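Local coordinates for GH26C (Muricauda sp. MAR_2010_75, PDB 6Q78), which probably hydrolyses internal beta-1,4-mannosidic linkages in mannans, as an endo-mannanase of glycoside hydrolase family 26, at residues Q315-V320 / E358-N363; S279-R284 / S321-E326; Y71-L76 / I367-F372; N79-G84 / M394-K399; A331-T336 / N354-A359. One frame throughout, in Å; residues are numbered along the deposited sequence.

Interaction 1: Q315-V320 / E358-N363; sequences QKLKIV and EALTHN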
# COMPACT_ATOMS: atom_id res chain seq x y z
N GLN A 315 9.48 -3.20 -17.12
CA GLN A 315 10.71 -2.40 -17.05
C GLN A 315 10.70 -1.47 -15.83
O GLN A 315 11.73 -1.29 -15.17
CB GLN A 315 10.88 -1.58 -18.34
CG GLN A 315 11.25 -2.47 -19.52
CD GLN A 315 11.13 -1.79 -20.86
OE1 GLN A 315 10.65 -0.67 -20.95
NE2 GLN A 315 11.56 -2.48 -21.91
N LYS A 316 9.55 -0.85 -15.55
CA LYS A 316 9.52 0.05 -14.41
C LYS A 316 9.61 -0.74 -13.11
O LYS A 316 10.34 -0.34 -12.19
CB LYS A 316 8.25 0.90 -14.50
CG LYS A 316 8.24 1.87 -15.69
CD LYS A 316 6.82 2.42 -15.88
CE LYS A 316 6.71 3.25 -17.16
NZ LYS A 316 5.29 3.77 -17.24
N LEU A 317 8.92 -1.89 -13.02
CA LEU A 317 9.01 -2.68 -11.80
C LEU A 317 10.42 -3.23 -11.60
O LEU A 317 10.84 -3.42 -10.44
CB LEU A 317 7.95 -3.79 -11.79
CG LEU A 317 7.62 -4.42 -10.42
CD1 LEU A 317 7.22 -3.37 -9.40
CD2 LEU A 317 6.51 -5.46 -10.57
N LYS A 318 11.15 -3.51 -12.71
CA LYS A 318 12.52 -4.01 -12.58
C LYS A 318 13.43 -2.94 -12.00
O LYS A 318 14.36 -3.26 -11.23
CB LYS A 318 13.03 -4.50 -13.94
CG LYS A 318 14.46 -5.05 -13.89
CD LYS A 318 14.52 -6.35 -13.07
CE LYS A 318 15.92 -7.00 -13.21
NZ LYS A 318 16.10 -8.13 -12.24
N ILE A 319 13.18 -1.68 -12.35
CA ILE A 319 13.93 -0.58 -11.73
C ILE A 319 13.72 -0.60 -10.22
O ILE A 319 14.67 -0.47 -9.44
CB ILE A 319 13.47 0.76 -12.31
CG1 ILE A 319 13.98 0.94 -13.75
CG2 ILE A 319 13.92 1.89 -11.42
CD1 ILE A 319 13.31 2.14 -14.44
N VAL A 320 12.46 -0.64 -9.78
CA VAL A 320 12.16 -0.71 -8.36
C VAL A 320 12.83 -1.93 -7.74
O VAL A 320 13.44 -1.85 -6.66
CB VAL A 320 10.64 -0.73 -8.12
CG1 VAL A 320 10.27 -0.79 -6.61
CG2 VAL A 320 9.99 0.51 -8.80
N GLU A 358 3.13 -11.68 -16.10
CA GLU A 358 4.39 -11.49 -16.82
C GLU A 358 5.12 -10.24 -16.34
O GLU A 358 6.34 -10.26 -16.14
CB GLU A 358 4.11 -11.42 -18.32
CG GLU A 358 3.70 -12.76 -18.86
CD GLU A 358 4.85 -13.73 -18.78
OE1 GLU A 358 5.99 -13.28 -19.03
OE2 GLU A 358 4.63 -14.91 -18.46
N ALA A 359 4.40 -9.14 -16.14
CA ALA A 359 5.07 -7.94 -15.64
C ALA A 359 5.65 -8.17 -14.25
O ALA A 359 6.67 -7.55 -13.90
CB ALA A 359 4.09 -6.76 -15.63
N LEU A 360 4.98 -8.98 -13.41
CA LEU A 360 5.44 -9.21 -12.04
C LEU A 360 6.61 -10.18 -11.95
O LEU A 360 7.23 -10.27 -10.88
CB LEU A 360 4.30 -9.78 -11.20
CG LEU A 360 3.09 -8.88 -10.97
CD1 LEU A 360 1.94 -9.59 -10.25
CD2 LEU A 360 3.54 -7.70 -10.14
N THR A 361 6.93 -10.91 -13.02
CA THR A 361 7.92 -11.98 -12.88
C THR A 361 9.03 -11.93 -13.93
O THR A 361 10.12 -12.44 -13.67
CB THR A 361 7.25 -13.37 -12.92
OG1 THR A 361 6.56 -13.56 -14.16
CG2 THR A 361 6.28 -13.54 -11.77
N HIS A 362 8.78 -11.41 -15.13
CA HIS A 362 9.78 -11.52 -16.19
C HIS A 362 11.06 -10.81 -15.77
O HIS A 362 11.03 -9.81 -15.05
CB HIS A 362 9.25 -10.86 -17.46
CG HIS A 362 10.18 -10.93 -18.63
ND1 HIS A 362 10.36 -12.08 -19.36
CD2 HIS A 362 10.96 -9.99 -19.21
CE1 HIS A 362 11.22 -11.85 -20.33
NE2 HIS A 362 11.61 -10.59 -20.26
N ASN A 363 12.19 -11.32 -16.26
CA ASN A 363 13.48 -10.67 -16.02
C ASN A 363 13.82 -10.61 -14.53
O ASN A 363 14.43 -9.65 -14.06
CB ASN A 363 13.54 -9.28 -16.67
CG ASN A 363 14.97 -8.79 -16.90
OD1 ASN A 363 15.90 -9.60 -17.04
ND2 ASN A 363 15.15 -7.48 -16.94
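The ammonium nitrogen of Lys318 reaches across to the backbone carbonyl of Asn363, with NZ 2.9 Å from O. The donor lies in the carbonyl plane and the C=O...N angle is 159°, so the bond runs nearly straight out from the oxygen. Two weaker partners share the ammonium group: the carbonyl of Asp364, through a weak hydrogen bond, and Asp322, through a long ion pair one turn further along the same helix. The lysine chain leaves with CG anti to the backbone N (chi1 -179°) and then bends at chi2 (67°), which swings its end toward the turn that follows helix 351-361. Asn363, in the left-handed region of the backbone map, crosses this chain at about a right angle, and its amide ND2 comes 3.8 Å from Lys318 CE. Deeper in, the contact becomes apolar. Leu317 CD2 meets Leu360 CD2 at 3.7 Å and lies 3.9 Å from Ala359 O, a carbonyl that takes a hydrogen bond from Asn314 of the neighbouring helix. Leucine suits this buried seam between two outer helices of the barrel, while lysine suits the more open side, where its long aliphatic chain packs along Asn363 and its ammonium group still reaches a carbonyl. The lysine of helix 306-327 thus ties itself to the loop after helix 351-361 by a charge-assisted bond to a neutral oxygen.

Interaction 2: S279-R284 / S321-E326; sequences SEYLAR and SDLAEE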
# COMPACT_ATOMS: atom_id res chain seq x y z
N SER A 279 17.18 7.21 -11.79
CA SER A 279 17.25 8.60 -11.38
C SER A 279 15.87 9.23 -11.27
O SER A 279 15.62 10.01 -10.34
CB SER A 279 18.12 9.39 -12.35
OG SER A 279 19.46 8.94 -12.22
N GLU A 280 14.96 8.90 -12.18
CA GLU A 280 13.64 9.52 -12.09
C GLU A 280 12.83 8.92 -10.95
O GLU A 280 12.14 9.65 -10.24
CB GLU A 280 12.88 9.48 -13.42
CG GLU A 280 11.62 10.38 -13.44
CD GLU A 280 11.86 11.89 -13.11
OE1 GLU A 280 12.99 12.45 -13.25
OE2 GLU A 280 10.86 12.55 -12.74
N TYR A 281 12.95 7.60 -10.73
CA TYR A 281 12.29 7.00 -9.57
C TYR A 281 12.75 7.65 -8.28
O TYR A 281 11.96 7.83 -7.35
CB TYR A 281 12.57 5.50 -9.52
CG TYR A 281 11.86 4.83 -8.39
CD1 TYR A 281 10.52 4.49 -8.51
CD2 TYR A 281 12.51 4.54 -7.19
CE1 TYR A 281 9.84 3.86 -7.44
CE2 TYR A 281 11.86 3.93 -6.14
CZ TYR A 281 10.53 3.60 -6.26
OH TYR A 281 9.92 2.99 -5.17
N LEU A 282 14.03 7.98 -8.19
CA LEU A 282 14.64 8.50 -6.96
C LEU A 282 14.55 10.03 -6.83
O LEU A 282 15.03 10.58 -5.82
CB LEU A 282 16.13 8.07 -6.88
CG LEU A 282 16.38 6.56 -6.68
CD1 LEU A 282 17.84 6.21 -6.94
CD2 LEU A 282 16.01 6.14 -5.27
N ALA A 283 13.93 10.71 -7.80
CA ALA A 283 13.90 12.17 -7.79
C ALA A 283 13.43 12.75 -6.45
O ALA A 283 14.05 13.69 -5.92
CB ALA A 283 13.06 12.70 -8.96
N ARG A 284 12.31 12.24 -5.91
CA ARG A 284 11.78 12.74 -4.64
C ARG A 284 11.92 11.73 -3.51
O ARG A 284 11.18 11.81 -2.52
CB ARG A 284 10.32 13.19 -4.80
CG ARG A 284 10.21 14.38 -5.74
CD ARG A 284 8.77 14.89 -6.02
NE ARG A 284 8.92 16.06 -6.88
CZ ARG A 284 8.40 17.26 -6.67
NH1 ARG A 284 7.57 17.46 -5.65
NH2 ARG A 284 8.70 18.26 -7.50
N SER A 321 12.67 -3.09 -8.38
CA SER A 321 13.23 -4.32 -7.84
C SER A 321 14.76 -4.25 -7.75
O SER A 321 15.35 -4.70 -6.75
CB SER A 321 12.77 -5.50 -8.71
OG SER A 321 13.41 -6.71 -8.37
N ASP A 322 15.41 -3.68 -8.76
CA ASP A 322 16.87 -3.54 -8.72
C ASP A 322 17.31 -2.63 -7.57
O ASP A 322 18.30 -2.92 -6.88
CB ASP A 322 17.43 -2.96 -10.02
CG ASP A 322 17.48 -3.98 -11.15
OD1 ASP A 322 17.39 -5.20 -10.88
OD2 ASP A 322 17.67 -3.53 -12.32
N LEU A 323 16.60 -1.51 -7.38
CA LEU A 323 16.98 -0.61 -6.30
C LEU A 323 16.75 -1.24 -4.94
O LEU A 323 17.55 -1.06 -4.01
CB LEU A 323 16.18 0.68 -6.39
CG LEU A 323 16.62 1.64 -7.48
CD1 LEU A 323 15.55 2.75 -7.55
CD2 LEU A 323 18.00 2.22 -7.18
N ALA A 324 15.65 -1.99 -4.79
CA ALA A 324 15.41 -2.69 -3.53
C ALA A 324 16.50 -3.74 -3.25
O ALA A 324 16.92 -3.92 -2.10
CB ALA A 324 14.03 -3.34 -3.57
N GLU A 325 16.97 -4.44 -4.28
CA GLU A 325 18.08 -5.36 -4.06
C GLU A 325 19.34 -4.60 -3.62
O GLU A 325 20.01 -5.00 -2.67
CB GLU A 325 18.34 -6.16 -5.33
CG GLU A 325 17.31 -7.24 -5.61
CD GLU A 325 17.85 -8.34 -6.48
OE1 GLU A 325 18.64 -9.17 -5.99
OE2 GLU A 325 17.49 -8.37 -7.67
N GLU A 326 19.64 -3.49 -4.27
CA GLU A 326 20.86 -2.76 -3.95
C GLU A 326 20.82 -2.14 -2.55
O GLU A 326 21.85 -2.12 -1.85
CB GLU A 326 21.12 -1.71 -5.02
CG GLU A 326 21.67 -2.32 -6.29
CD GLU A 326 21.73 -1.34 -7.43
OE1 GLU A 326 21.94 -1.79 -8.58
OE2 GLU A 326 21.55 -0.13 -7.16
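Leu323 meets Tyr281 and Leu282 through the fork at its end. From CB, the chain goes to a CG anti to the carbonyl carbon (chi1 -75°), and this torsion sends both methyls across to helix 278-281 and the turn after it. CD1 does most of the touching: it lies 3.5 Å from Tyr281 CD2, approaching the ring obliquely, and 4.0 Å from Leu282 CG. The other methyl, CD2, meets Leu282 CD1 at 4.0 Å. The two leucines meet end on, whereas the tyrosine and Leu323 side chains run alongside each other in opposite senses. Tyrosine fits here because its ring carbons pack against the leucine while its OH bonds to the carbonyl of Gly295. Met294 on strand 293-298 touches both Tyr281 and Leu323, and Val320 packs on the tyrosine one turn earlier, so the short helix 278-281 lies against helix 306-327 with the barrel strand beneath both.

Interaction 3: Y71-L76 / I367-F372; sequences YNLKLL and IGFTMF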
# COMPACT_ATOMS: atom_id res chain seq x y z
N TYR A 71 11.68 -9.04 7.52
CA TYR A 71 12.51 -10.16 7.09
C TYR A 71 11.73 -11.08 6.17
O TYR A 71 12.22 -11.48 5.11
CB TYR A 71 13.03 -10.95 8.31
CG TYR A 71 13.85 -12.14 7.85
CD1 TYR A 71 15.20 -12.00 7.54
CD2 TYR A 71 13.27 -13.42 7.73
CE1 TYR A 71 15.96 -13.08 7.10
CE2 TYR A 71 14.03 -14.51 7.30
CZ TYR A 71 15.38 -14.32 6.99
OH TYR A 71 16.15 -15.39 6.56
N ASN A 72 10.52 -11.45 6.56
CA ASN A 72 9.81 -12.48 5.81
C ASN A 72 9.34 -11.97 4.45
O ASN A 72 9.28 -12.76 3.50
CB ASN A 72 8.63 -13.03 6.63
CG ASN A 72 9.08 -14.04 7.64
OD1 ASN A 72 9.73 -15.01 7.27
ND2 ASN A 72 8.77 -13.82 8.92
N LEU A 73 8.99 -10.68 4.34
CA LEU A 73 8.66 -10.13 3.02
C LEU A 73 9.87 -10.14 2.12
O LEU A 73 9.77 -10.46 0.93
CB LEU A 73 8.14 -8.70 3.13
CG LEU A 73 6.69 -8.56 3.59
CD1 LEU A 73 6.36 -7.12 3.89
CD2 LEU A 73 5.74 -9.10 2.50
N LYS A 74 11.01 -9.73 2.66
CA LYS A 74 12.23 -9.70 1.86
C LYS A 74 12.61 -11.10 1.41
O LYS A 74 12.99 -11.30 0.25
CB LYS A 74 13.34 -9.05 2.69
CG LYS A 74 14.69 -8.90 2.00
CD LYS A 74 14.65 -7.91 0.86
CE LYS A 74 16.08 -7.62 0.42
NZ LYS A 74 16.07 -6.88 -0.87
N LEU A 75 12.47 -12.09 2.31
CA LEU A 75 12.82 -13.47 1.98
C LEU A 75 11.89 -14.03 0.91
O LEU A 75 12.35 -14.59 -0.09
CB LEU A 75 12.76 -14.33 3.25
CG LEU A 75 13.04 -15.81 2.99
CD1 LEU A 75 14.43 -15.98 2.45
CD2 LEU A 75 12.85 -16.61 4.28
N LEU A 76 10.58 -13.87 1.09
CA LEU A 76 9.68 -14.49 0.12
C LEU A 76 9.75 -13.80 -1.24
O LEU A 76 9.57 -14.45 -2.28
CB LEU A 76 8.26 -14.59 0.66
CG LEU A 76 7.43 -13.34 0.68
CD1 LEU A 76 6.77 -13.08 -0.69
CD2 LEU A 76 6.32 -13.51 1.74
N ILE A 367 9.55 -8.96 -5.85
CA ILE A 367 8.66 -8.08 -5.10
C ILE A 367 8.06 -8.87 -3.95
O ILE A 367 7.81 -10.07 -4.07
CB ILE A 367 7.52 -7.50 -5.97
CG1 ILE A 367 6.79 -8.61 -6.73
CG2 ILE A 367 8.03 -6.39 -6.92
CD1 ILE A 367 5.36 -8.23 -7.15
N GLY A 368 7.79 -8.18 -2.84
CA GLY A 368 7.20 -8.86 -1.70
C GLY A 368 5.71 -9.02 -1.83
O GLY A 368 5.14 -9.99 -1.33
N PHE A 369 5.05 -8.07 -2.50
CA PHE A 369 3.60 -8.12 -2.58
C PHE A 369 3.10 -7.23 -3.70
O PHE A 369 3.79 -6.32 -4.16
CB PHE A 369 2.93 -7.75 -1.25
CG PHE A 369 3.11 -6.32 -0.84
CD1 PHE A 369 4.17 -5.95 -0.06
CD2 PHE A 369 2.18 -5.36 -1.20
CE1 PHE A 369 4.32 -4.60 0.37
CE2 PHE A 369 2.30 -4.02 -0.75
CZ PHE A 369 3.37 -3.66 0.03
N THR A 370 1.88 -7.54 -4.15
CA THR A 370 1.13 -6.62 -4.98
C THR A 370 -0.29 -6.54 -4.45
O THR A 370 -0.76 -7.45 -3.77
CB THR A 370 1.22 -6.98 -6.46
OG1 THR A 370 0.62 -5.91 -7.22
CG2 THR A 370 0.50 -8.26 -6.73
N MET A 371 -0.96 -5.44 -4.75
CA MET A 371 -2.32 -5.23 -4.24
C MET A 371 -3.23 -4.63 -5.30
O MET A 371 -2.87 -3.64 -5.95
CB MET A 371 -2.30 -4.31 -3.02
CG MET A 371 -3.64 -4.26 -2.23
SD MET A 371 -3.69 -2.86 -1.10
CE MET A 371 -3.92 -1.47 -2.22
N PHE A 372 -4.40 -5.23 -5.45
CA PHE A 372 -5.46 -4.69 -6.28
C PHE A 372 -6.24 -3.63 -5.52
O PHE A 372 -6.37 -3.69 -4.28
CB PHE A 372 -6.42 -5.84 -6.62
CG PHE A 372 -5.82 -6.87 -7.55
CD1 PHE A 372 -5.66 -6.58 -8.89
CD2 PHE A 372 -5.40 -8.12 -7.08
CE1 PHE A 372 -5.09 -7.52 -9.77
CE2 PHE A 372 -4.85 -9.05 -7.97
CZ PHE A 372 -4.70 -8.74 -9.30
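Two flat groups at the start of strand 369-372, the peptide after Gly368 and the Phe369 ring, receive the leucines of helix 64-76. Over one face of the peptide sits Leu73 CD2, 4.0 Å from Gly368 O. Leu76 CD1 lies beyond the oxygen, slightly to the other side of the peptide plane, at 3.6 Å from Gly368 O. The same Leu73 methyl also reaches the phenylalanine, approaching it obliquely at 4.4 Å from Phe369 CD1. With no side chain on Gly368, the backbones come close: the CA atoms of Leu73 and Gly368 are 5.1 Å apart. Gly368 stands at the entrance to the eighth strand of a TIM barrel, 369-372, and its backbone bonds to Ile82 of the first strand and Ala331 of the seventh. Helix 64-76 thus lies across the N-terminal end of the barrel, just before the chain enters strand 81-86. Leucines serve well there, since branched apolar ends can follow an uneven surface of carbonyls and rings. Leu76 carries CG between its backbone N and carbonyl carbon (chi1 76°), a less common torsion that turns its CD1 methyl to the glycine carbonyl; its side chain also touches Ile82 and Met411, while Leu73 packs on Ile330.

Interaction 4: N79-G84 / M394-K399; sequences NSFIVG and MEFVSK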
# COMPACT_ATOMS: atom_id res chain seq x y z
N ASN A 79 11.48 -15.30 -4.65
CA ASN A 79 10.84 -16.10 -5.69
C ASN A 79 9.32 -16.09 -5.67
O ASN A 79 8.72 -16.87 -6.43
CB ASN A 79 11.30 -17.55 -5.60
CG ASN A 79 11.00 -18.17 -4.26
OD1 ASN A 79 10.23 -17.64 -3.47
ND2 ASN A 79 11.61 -19.33 -4.00
N SER A 80 8.66 -15.30 -4.84
CA SER A 80 7.21 -15.37 -4.72
C SER A 80 6.71 -13.98 -4.37
O SER A 80 7.51 -13.06 -4.14
CB SER A 80 6.81 -16.31 -3.57
OG SER A 80 7.20 -17.67 -3.81
N PHE A 81 5.38 -13.82 -4.31
CA PHE A 81 4.81 -12.56 -3.85
C PHE A 81 3.39 -12.76 -3.30
O PHE A 81 2.62 -13.60 -3.79
CB PHE A 81 4.82 -11.47 -4.94
CG PHE A 81 4.17 -11.89 -6.22
CD1 PHE A 81 2.80 -11.74 -6.39
CD2 PHE A 81 4.91 -12.42 -7.25
CE1 PHE A 81 2.18 -12.17 -7.56
CE2 PHE A 81 4.31 -12.83 -8.46
CZ PHE A 81 2.94 -12.70 -8.61
N ILE A 82 3.06 -11.97 -2.29
CA ILE A 82 1.70 -11.99 -1.75
C ILE A 82 0.79 -11.16 -2.63
O ILE A 82 1.20 -10.09 -3.11
CB ILE A 82 1.73 -11.46 -0.31
CG1 ILE A 82 2.54 -12.42 0.57
CG2 ILE A 82 0.31 -11.31 0.26
CD1 ILE A 82 2.83 -11.87 1.99
N VAL A 83 -0.44 -11.64 -2.83
CA VAL A 83 -1.47 -10.88 -3.53
C VAL A 83 -2.54 -10.47 -2.54
O VAL A 83 -3.09 -11.31 -1.82
CB VAL A 83 -2.08 -11.72 -4.66
CG1 VAL A 83 -3.34 -11.08 -5.23
CG2 VAL A 83 -1.01 -11.91 -5.76
N GLY A 84 -2.85 -9.17 -2.53
CA GLY A 84 -3.93 -8.69 -1.68
C GLY A 84 -4.88 -7.74 -2.38
O GLY A 84 -4.81 -7.53 -3.60
N MET A 394 -8.15 -17.45 -11.91
CA MET A 394 -7.83 -18.72 -11.26
C MET A 394 -6.51 -19.26 -11.72
O MET A 394 -5.75 -19.78 -10.95
CB MET A 394 -8.93 -19.75 -11.54
CG MET A 394 -10.23 -19.44 -10.86
SD MET A 394 -10.16 -19.50 -9.06
CE MET A 394 -9.03 -20.81 -8.70
N GLU A 395 -6.24 -19.14 -13.01
CA GLU A 395 -4.98 -19.58 -13.53
C GLU A 395 -3.83 -18.77 -12.92
O GLU A 395 -2.83 -19.32 -12.55
CB GLU A 395 -4.95 -19.53 -15.06
CG GLU A 395 -3.66 -20.09 -15.62
CD GLU A 395 -3.63 -20.17 -17.13
OE1 GLU A 395 -4.59 -19.73 -17.78
OE2 GLU A 395 -2.63 -20.65 -17.62
N PHE A 396 -4.03 -17.47 -12.81
CA PHE A 396 -3.03 -16.59 -12.21
C PHE A 396 -2.75 -16.97 -10.76
O PHE A 396 -1.59 -17.15 -10.39
CB PHE A 396 -3.50 -15.13 -12.37
CG PHE A 396 -2.82 -14.14 -11.46
CD1 PHE A 396 -1.46 -13.87 -11.58
CD2 PHE A 396 -3.55 -13.42 -10.53
CE1 PHE A 396 -0.84 -12.93 -10.76
CE2 PHE A 396 -2.95 -12.47 -9.71
CZ PHE A 396 -1.59 -12.21 -9.83
N VAL A 397 -3.79 -17.12 -9.94
CA VAL A 397 -3.56 -17.39 -8.51
C VAL A 397 -3.05 -18.80 -8.26
O VAL A 397 -2.57 -19.10 -7.16
CB VAL A 397 -4.73 -17.02 -7.57
CG1 VAL A 397 -5.10 -15.55 -7.72
CG2 VAL A 397 -5.94 -17.95 -7.78
N SER A 398 -3.17 -19.68 -9.25
CA SER A 398 -2.61 -21.01 -9.15
C SER A 398 -1.13 -21.07 -9.47
O SER A 398 -0.51 -22.12 -9.25
CB SER A 398 -3.39 -21.97 -10.05
OG SER A 398 -4.76 -21.91 -9.71
N LYS A 399 -0.53 -19.98 -9.97
CA LYS A 399 0.89 -19.99 -10.25
C LYS A 399 1.67 -20.16 -8.95
O LYS A 399 1.26 -19.63 -7.91
CB LYS A 399 1.33 -18.68 -10.92
CG LYS A 399 0.77 -18.42 -12.34
CD LYS A 399 1.41 -19.33 -13.39
CE LYS A 399 1.01 -18.92 -14.81
NZ LYS A 399 1.83 -19.64 -15.86
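Phe396 lies against Phe81 and Val83 on the outer side of the TIM barrel, where helix 390-397 packs on the first strand, 81-86. The two phenylalanine rings meet side by side and are not stacked: Phe396 CE1 sits at the edge of the Phe81 ring, near its plane, 4.4 Å from Phe81 CZ. Their planes are turned by only about 30°, far from the right angle of a T-shaped pair. Phe396 in turn receives Phe81 CZ and a valine methyl obliquely; Val83 CG2 is 4.1 Å from Phe396 CZ, and the two side chains pass at a slant. With CG anti to its backbone N (chi1 162°), Phe396 extends its ring from the helix toward the strand. Phe81 and Val83, two residues apart, present their side chains on the same face of the strand, so one ring can touch both. A long aromatic suits the helix, because its CA atoms stay well back: Val83 CA and Val397 CA are 8.5 Å apart. Val402, Phe352 and Phe372 also touch Phe396, adding further apolar surface. Past the helix the chain leads to strand 402-403, which pairs in parallel with strand 81-86. Near the end of the helix the Met394 carbonyl is gripped from opposite faces of its plane by two donors of Ser398, with N at 3.1 Å and OG at 2.7 Å from Met394 O.

Interaction 5: A331-T336 / N354-A359; sequences ASLTET and NNLFEA
The strand of 331-336 runs past helix 351-361 at a distance, with Leu333 CA 10.0 Å from Ala359 CA, before the chain turns a corner at Glu335 and brings Thr336 CA to 8.8 Å from Leu356 CA. Leu356 bridges the gap with a single methyl: its CD1 lies 4.1 Å from Leu333 CD2 and 4.1 Å from Thr336 CG2. The two leucines meet at a slant. Leu356 and Thr336, by contrast, meet head to head. Having CG anti to the backbone N (chi1 176°) carries the Leu356 fork away from the helix toward the strand. The helix has a wider pi-type turn at 354-356, which includes this residue. Threonine suits its place because it is two-faced: its methyl packs on the leucine while OG1 bonds to the carbonyl of Asn298 on the neighbouring strand. Phe372 further covers Leu356 from the next strand. These are the seventh strand and its outer helix in a TIM barrel, and the corner lies at the strand's C-terminal end, where clan GH-A enzymes carry their nucleophile. Glu335 there is held by Arg223 and Tyr299 and bonds a bound Tris molecule, consistent with an active-site position.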
# COMPACT_ATOMS: atom_id res chain seq x y z
N ALA A 331 10.72 -4.56 -2.45
CA ALA A 331 10.03 -3.93 -3.58
C ALA A 331 8.57 -4.39 -3.65
O ALA A 331 8.21 -5.47 -3.15
CB ALA A 331 10.75 -4.25 -4.90
N SER A 332 7.73 -3.56 -4.29
CA SER A 332 6.31 -3.91 -4.38
C SER A 332 5.64 -3.14 -5.50
O SER A 332 5.99 -1.99 -5.77
CB SER A 332 5.55 -3.63 -3.06
OG SER A 332 4.13 -3.64 -3.24
N LEU A 333 4.67 -3.79 -6.16
CA LEU A 333 3.69 -3.07 -6.98
C LEU A 333 2.52 -2.80 -6.03
O LEU A 333 1.63 -3.63 -5.83
CB LEU A 333 3.29 -3.90 -8.20
CG LEU A 333 2.23 -3.27 -9.13
CD1 LEU A 333 2.78 -1.95 -9.75
CD2 LEU A 333 1.90 -4.30 -10.26
N THR A 334 2.52 -1.61 -5.43
CA THR A 334 1.62 -1.33 -4.30
C THR A 334 0.14 -1.11 -4.70
O THR A 334 -0.73 -1.25 -3.85
CB THR A 334 2.15 -0.17 -3.43
OG1 THR A 334 2.63 0.90 -4.26
CG2 THR A 334 3.30 -0.62 -2.59
N GLU A 335 -0.16 -0.80 -5.96
CA GLU A 335 -1.53 -0.73 -6.46
C GLU A 335 -1.46 -1.14 -7.91
O GLU A 335 -0.59 -0.66 -8.64
CB GLU A 335 -2.13 0.67 -6.50
CG GLU A 335 -2.48 1.21 -5.14
CD GLU A 335 -3.30 2.47 -5.24
OE1 GLU A 335 -4.11 2.61 -6.19
OE2 GLU A 335 -3.17 3.33 -4.31
N THR A 336 -2.43 -1.96 -8.33
CA THR A 336 -2.58 -2.28 -9.74
C THR A 336 -4.00 -2.79 -9.98
O THR A 336 -4.82 -2.89 -9.05
CB THR A 336 -1.53 -3.30 -10.20
OG1 THR A 336 -1.46 -3.32 -11.64
CG2 THR A 336 -1.85 -4.70 -9.64
N ASN A 354 -1.36 -13.49 -18.57
CA ASN A 354 -0.42 -13.14 -19.63
C ASN A 354 0.12 -11.72 -19.53
O ASN A 354 1.15 -11.42 -20.16
CB ASN A 354 -1.10 -13.27 -20.99
CG ASN A 354 -1.61 -14.67 -21.25
OD1 ASN A 354 -0.98 -15.65 -20.83
ND2 ASN A 354 -2.75 -14.79 -21.91
N ASN A 355 -0.57 -10.84 -18.82
CA ASN A 355 -0.17 -9.44 -18.75
C ASN A 355 0.38 -9.13 -17.36
O ASN A 355 1.57 -8.88 -17.21
CB ASN A 355 -1.33 -8.50 -19.11
CG ASN A 355 -1.74 -8.62 -20.57
OD1 ASN A 355 -1.31 -9.53 -21.30
ND2 ASN A 355 -2.58 -7.67 -21.01
N LEU A 356 -0.47 -9.14 -16.34
CA LEU A 356 -0.01 -8.81 -15.00
C LEU A 356 1.06 -9.79 -14.53
O LEU A 356 2.13 -9.37 -14.06
CB LEU A 356 -1.19 -8.79 -14.03
CG LEU A 356 -0.76 -8.55 -12.59
CD1 LEU A 356 -0.11 -7.15 -12.41
CD2 LEU A 356 -1.98 -8.65 -11.69
N PHE A 357 0.81 -11.10 -14.65
CA PHE A 357 1.78 -12.06 -14.13
C PHE A 357 3.13 -11.89 -14.79
O PHE A 357 4.18 -11.96 -14.13
CB PHE A 357 1.28 -13.49 -14.30
CG PHE A 357 2.22 -14.53 -13.74
CD1 PHE A 357 2.25 -14.77 -12.37
CD2 PHE A 357 3.10 -15.22 -14.58
CE1 PHE A 357 3.14 -15.74 -11.84
CE2 PHE A 357 3.98 -16.17 -14.06
CZ PHE A 357 4.00 -16.43 -12.70
N GLU A 358 3.13 -11.68 -16.10
CA GLU A 358 4.39 -11.49 -16.82
C GLU A 358 5.12 -10.24 -16.34
O GLU A 358 6.34 -10.26 -16.14
CB GLU A 358 4.11 -11.42 -18.32
CG GLU A 358 3.70 -12.76 -18.86
CD GLU A 358 4.85 -13.73 -18.78
OE1 GLU A 358 5.99 -13.28 -19.03
OE2 GLU A 358 4.63 -14.91 -18.46
N ALA A 359 4.40 -9.14 -16.14
CA ALA A 359 5.07 -7.94 -15.64
C ALA A 359 5.65 -8.17 -14.25
O ALA A 359 6.67 -7.55 -13.90
CB ALA A 359 4.09 -6.76 -15.63

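In the fold
All five contacts are largely buried, but only interaction 1 includes an exposed residue, Asn363, and it alone joins its segments by a hydrogen bond; interactions 2, 4 and 5 meet through apolar side-chain groups, and interaction 3 sets methyls on a backbone carbonyl as well as a ring. Helix 306-327 serves interactions 1 and 2, and helix 351-361 serves interactions 1 and 5. Leu360 links further contacts: its CD2 is 3.8 Å from Leu333 CD2 and its CD1 is 3.7 Å from Phe81 CZ. Strand 369-372 of interaction 3 pairs with strand 81-86 of interaction 4 on one side and strand 330-336 of interaction 5 on the other. Interaction 3 covers the barrel's N-terminal end, whereas 4 and 5 fill the layer between strands and outer helices.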